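Local coordinates for fiber protein (Raptor siadenovirus a, PDB 5FJL) that forms the trimeric head domain of the adenovirus fibre, which probably attaches the virion to receptors on the host cell, at residues A[49-57]-A[64-72]. Sequence-based numbering, arbitrary orientation. Where two conformers were deposited one is given.
Sequences GGVINFRKT and ITILGNYGL
Phe54 faces Leu67 and Arg55 faces Ile66 in an antiparallel beta hairpin of the fibre head, strand 51-59 running back into strand 62-67. The axes of 51-57 and 64-67 run 161° apart, close to antiparallel. Ladder bonds are paired at Arg55 and Ile66, where Arg55 N meets Ile66 O at 3.0 Å and Ile66 N returns to Arg55 O, and at Thr57 and Ile64, where Thr57 N reaches Ile64 O at 2.8 Å and Ile64 N returns to Thr57 O. Lys56-Thr65, between these rungs, and Phe54-Leu67, beyond the first, are non-hydrogen-bonded pairs that turn their CB atoms to one face. There Leu67 CD2 lies 3.8 Å from Phe54 CB and touches Ile52 CG2, while the Phe44 ring meets that of Phe54. On the opposite face Ile64 and Ile66 both pack on Pro168, and Ile64 meets Ile62 and Ile66 meets Leu172 of a second subunit; water 2 links Arg55 O, Ile64 O and Thr57 OG1. Where the ladder ends, Gly68 N still donates to Asn53 O, and water 1 bridges Asn53 N to Gly68 O. Asn53 CG stands anti to its carbonyl carbon (chi1 -68°); the amide planes of Asn53 and Asn69 are turned 74° from each other, with Asn53 ND2 donating to Asn69 OD1 at 2.7 Å.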
ATOM      1  N   GLY A  49       0.513  27.193   8.517  1.00 20.98           N
ATOM      2  CA  GLY A  49       1.272  27.189   9.770  1.00 22.95           C
ATOM      3  C   GLY A  49       1.255  25.922  10.577  1.00 23.54           C
ATOM      4  O   GLY A  49       1.696  25.895  11.771  1.00 28.66           O
ATOM      5  N   GLY A  50       0.797  24.819  10.015  1.00 20.95           N
ATOM      6  CA  GLY A  50       0.795  23.526  10.661  1.00 20.93           C
ATOM      7  C   GLY A  50       2.204  22.953  10.675  1.00 20.96           C
ATOM      8  O   GLY A  50       3.014  23.233   9.775  1.00 21.26           O
ATOM      9  N   VAL A  51       2.510  22.170  11.703  1.00 19.98           N
ATOM     10  CA  VAL A  51       3.798  21.503  11.823  1.00 19.09           C
ATOM     11  C   VAL A  51       3.605  20.005  11.601  1.00 20.81           C
ATOM     12  O   VAL A  51       2.755  19.394  12.264  1.00 21.88           O
ATOM     13  CB  VAL A  51       4.424  21.741  13.215  1.00 19.58           C
ATOM     14  CG1 VAL A  51       5.742  20.989  13.387  1.00 21.18           C
ATOM     15  CG2 VAL A  51       4.612  23.235  13.453  1.00 21.01           C
ATOM     16  N   ILE A  52       4.386  19.449  10.688  1.00 19.27           N
ATOM     17  CA  ILE A  52       4.467  18.008  10.395  0.50 19.47           C
ATOM     18  C   ILE A  52       5.793  17.533  10.955  1.00 19.50           C
ATOM     19  O   ILE A  52       6.826  17.906  10.450  1.00 19.67           O
ATOM     20  CB  ILE A  52       4.483  17.691   8.863  0.50 20.98           C
ATOM     21  CG1 ILE A  52       3.205  18.141   8.147  0.50 22.26           C
ATOM     22  CG2 ILE A  52       4.713  16.191   8.616  0.50 22.76           C
ATOM     23  CD1 ILE A  52       3.368  18.098   6.637  0.50 21.07           C
ATOM     24  N   ASN A  53       5.771  16.676  11.947  1.00 19.92           N
ATOM     25  CA  ASN A  53       7.003  16.117  12.504  1.00 20.33           C
ATOM     26  C   ASN A  53       7.275  14.795  11.852  1.00 19.59           C
ATOM     27  O   ASN A  53       6.328  14.047  11.504  1.00 19.59           O
ATOM     28  CB  ASN A  53       6.850  15.914  14.013  1.00 21.98           C
ATOM     29  CG  ASN A  53       6.751  17.226  14.736  1.00 25.60           C
ATOM     30  OD1 ASN A  53       7.655  18.028  14.697  1.00 28.72           O
ATOM     31  ND2 ASN A  53       5.567  17.515  15.241  1.00 31.16           N
ATOM     32  N   PHE A  54       8.541  14.473  11.652  1.00 18.84           N
ATOM     33  CA  PHE A  54       8.897  13.153  11.158  1.00 19.50           C
ATOM     34  C   PHE A  54      10.149  12.603  11.834  1.00 20.21           C
ATOM     35  O   PHE A  54      10.932  13.364  12.384  1.00 19.85           O
ATOM     36  CB  PHE A  54       9.043  13.189   9.641  1.00 19.24           C
ATOM     37  CG  PHE A  54      10.166  14.057   9.149  1.00 19.36           C
ATOM     38  CD1 PHE A  54      11.472  13.587   9.085  1.00 21.49           C
ATOM     39  CD2 PHE A  54       9.912  15.356   8.746  1.00 20.35           C
ATOM     40  CE1 PHE A  54      12.517  14.408   8.626  1.00 23.73           C
ATOM     41  CE2 PHE A  54      10.944  16.160   8.257  1.00 22.11           C
ATOM     42  CZ  PHE A  54      12.235  15.693   8.216  1.00 22.64           C
ATOM     43  N   ARG A  55      10.306  11.279  11.806  1.00 20.21           N
ATOM     44  CA  ARG A  55      11.500  10.605  12.289  1.00 22.49           C
ATOM     45  C   ARG A  55      11.997   9.667  11.239  1.00 21.49           C
ATOM     46  O   ARG A  55      11.211   8.841  10.757  1.00 21.20           O
ATOM     47  CB  ARG A  55      11.230   9.827  13.556  1.00 26.14           C
ATOM     48  CG  ARG A  55      12.475   9.146  14.112  1.00 34.42           C
ATOM     49  CD  ARG A  55      12.353   8.935  15.612  1.00 40.10           C
ATOM     50  NE  ARG A  55      13.655   8.678  16.211  1.00 51.01           N
ATOM     51  CZ  ARG A  55      14.107   9.201  17.358  1.00 56.87           C
ATOM     52  NH1 ARG A  55      13.375  10.059  18.087  1.00 56.15           N
ATOM     53  NH2 ARG A  55      15.334   8.868  17.781  1.00 60.85           N
ATOM     54  N   LYS A  56      13.263   9.794  10.848  1.00 22.18           N
ATOM     55  CA  LYS A  56      13.912   8.937   9.843  1.00 22.92           C
ATOM     56  C   LYS A  56      14.766   7.923  10.578  1.00 26.51           C
ATOM     57  O   LYS A  56      15.499   8.279  11.520  1.00 29.13           O
ATOM     58  CB  LYS A  56      14.801   9.766   8.944  1.00 26.59           C
ATOM     59  CG  LYS A  56      14.079  10.836   8.178  1.00 30.79           C
ATOM     60  CD  LYS A  56      15.007  11.679   7.339  1.00 36.69           C
ATOM     61  CE  LYS A  56      15.414  11.016   6.043  1.00 42.73           C
ATOM     62  NZ  LYS A  56      15.940  12.023   5.086  1.00 47.89           N
ATOM     63  N   THR A  57      14.634   6.662  10.202  1.00 23.27           N
ATOM     64  CA  THR A  57      15.478   5.567  10.667  1.00 24.38           C
ATOM     65  C   THR A  57      16.299   5.086   9.482  1.00 25.71           C
ATOM     66  O   THR A  57      15.744   4.654   8.475  1.00 24.07           O
ATOM     67  CB  THR A  57      14.606   4.421  11.223  1.00 25.72           C
ATOM     68  OG1 THR A  57      13.827   4.904  12.319  1.00 27.81           O
ATOM     69  CG2 THR A  57      15.454   3.246  11.693  1.00 27.87           C
ATOM     70  N   ILE A  64      13.721   4.705   6.454  1.00 20.04           N
ATOM     71  CA  ILE A  64      12.288   4.545   6.722  1.00 20.04           C
ATOM     72  C   ILE A  64      11.865   5.740   7.534  1.00 20.69           C
ATOM     73  O   ILE A  64      12.420   6.012   8.602  1.00 20.74           O
ATOM     74  CB  ILE A  64      11.976   3.222   7.431  1.00 21.70           C
ATOM     75  CG1 ILE A  64      12.570   2.107   6.556  1.00 26.40           C
ATOM     76  CG2 ILE A  64      10.462   3.101   7.687  1.00 23.07           C
ATOM     77  CD1 ILE A  64      12.139   0.695   6.801  1.00 31.50           C
ATOM     78  N   THR A  65      10.873   6.474   7.048  1.00 18.05           N
ATOM     79  CA  THR A  65      10.388   7.687   7.696  1.00 18.03           C
ATOM     80  C   THR A  65       8.961   7.520   8.145  1.00 18.47           C
ATOM     81  O   THR A  65       8.098   7.069   7.357  1.00 18.36           O
ATOM     82  CB  THR A  65      10.522   8.917   6.768  1.00 19.42           C
ATOM     83  OG1 THR A  65      11.893   9.037   6.348  1.00 21.75           O
ATOM     84  CG2 THR A  65      10.051  10.202   7.442  1.00 20.25           C
ATOM     85  N   ILE A  66       8.695   7.899   9.389  0.50 18.54           N
ATOM     86  CA  ILE A  66       7.371   7.879   9.998  0.50 18.69           C
ATOM     87  C   ILE A  66       6.984   9.323  10.278  0.50 19.26           C
ATOM     88  O   ILE A  66       7.852  10.132  10.595  0.50 18.63           O
ATOM     89  CB  ILE A  66       7.366   7.154  11.353  0.50 21.22           C
ATOM     90  CG1 ILE A  66       7.804   5.711  11.198  0.50 22.64           C
ATOM     91  CG2 ILE A  66       5.973   7.162  11.954  0.50 22.37           C
ATOM     92  CD1 ILE A  66       6.790   4.887  10.461  0.50 23.86           C
ATOM     93  N   LEU A  67       5.712   9.663  10.136  1.00 19.50           N
ATOM     94  CA  LEU A  67       5.213  10.962  10.568  1.00 19.56           C
ATOM     95  C   LEU A  67       4.706  10.874  12.007  1.00 23.73           C
ATOM     96  O   LEU A  67       4.103   9.883  12.401  1.00 26.30           O
ATOM     97  CB  LEU A  67       4.094  11.421   9.634  1.00 21.01           C
ATOM     98  CG  LEU A  67       4.509  11.420   8.156  1.00 20.23           C
ATOM     99  CD1 LEU A  67       3.340  11.965   7.337  1.00 21.96           C
ATOM    100  CD2 LEU A  67       5.792  12.228   7.932  1.00 20.94           C
ATOM    101  N   GLY A  68       4.933  11.915  12.779  1.00 22.37           N
ATOM    102  CA  GLY A  68       4.613  11.904  14.198  1.00 25.24           C
ATOM    103  C   GLY A  68       3.251  12.414  14.528  1.00 27.33           C
ATOM    104  O   GLY A  68       2.567  12.996  13.696  1.00 28.57           O
ATOM    105  N   ASN A  69       2.839  12.184  15.783  1.00 31.27           N
ATOM    106  CA  ASN A  69       1.705  12.932  16.396  1.00 37.18           C
ATOM    107  C   ASN A  69       0.332  12.581  15.848  1.00 33.48           C
ATOM    108  O   ASN A  69      -0.564  13.413  15.799  1.00 38.22           O
ATOM    109  CB  ASN A  69       1.890  14.455  16.290  1.00 40.76           C
ATOM    110  CG  ASN A  69       3.231  14.906  16.799  1.00 46.78           C
ATOM    111  OD1 ASN A  69       4.040  15.441  16.045  1.00 48.15           O
ATOM    112  ND2 ASN A  69       3.493  14.649  18.078  1.00 52.31           N
ATOM    113  N   TYR A  70       0.184  11.336  15.432  1.00 33.44           N
ATOM    114  CA  TYR A  70      -1.084  10.876  14.902  1.00 32.67           C
ATOM    115  C   TYR A  70      -1.081   9.359  14.970  1.00 31.70           C
ATOM    116  O   TYR A  70      -0.031   8.759  15.172  1.00 34.32           O
ATOM    117  CB  TYR A  70      -1.254  11.370  13.442  1.00 34.57           C
ATOM    118  CG  TYR A  70      -0.684  10.418  12.473  1.00 30.30           C
ATOM    119  CD1 TYR A  70       0.676  10.305  12.304  1.00 31.03           C
ATOM    120  CD2 TYR A  70      -1.499   9.557  11.774  1.00 30.45           C
ATOM    121  CE1 TYR A  70       1.223   9.357  11.458  1.00 35.60           C
ATOM    122  CE2 TYR A  70      -0.964   8.625  10.901  1.00 35.07           C
ATOM    123  CZ  TYR A  70       0.406   8.521  10.776  1.00 33.31           C
ATOM    124  OH  TYR A  70       0.984   7.612   9.933  1.00 41.44           O
ATOM    125  N   GLY A  71      -2.254   8.758  14.796  1.00 30.91           N
ATOM    126  CA  GLY A  71      -2.395   7.320  14.554  1.00 29.59           C
ATOM    127  C   GLY A  71      -3.606   6.701  15.240  1.00 28.75           C
ATOM    128  O   GLY A  71      -4.385   7.402  15.895  1.00 25.02           O
ATOM    129  N   LEU A  72      -3.736   5.376  15.045  1.00 27.98           N
ATOM    130  CA  LEU A  72      -4.780   4.544  15.649  1.00 26.19           C
ATOM    131  C   LEU A  72      -4.386   3.976  17.019  1.00 25.60           C
ATOM    132  O   LEU A  72      -3.233   3.671  17.257  1.00 26.53           O
ATOM    133  CB  LEU A  72      -5.127   3.364  14.727  1.00 26.23           C
ATOM    134  CG  LEU A  72      -5.585   3.576  13.272  1.00 29.46           C
ATOM    135  CD1 LEU A  72      -5.859   2.248  12.579  1.00 30.66           C
ATOM    136  CD2 LEU A  72      -6.826   4.444  13.255  1.00 30.59           C
TER
HETATM  137  O   HOH W   1       3.235  15.562  12.820  1.00 31.95           O
HETATM  138  O   HOH W   2      11.597   6.171  11.716  1.00 31.23           O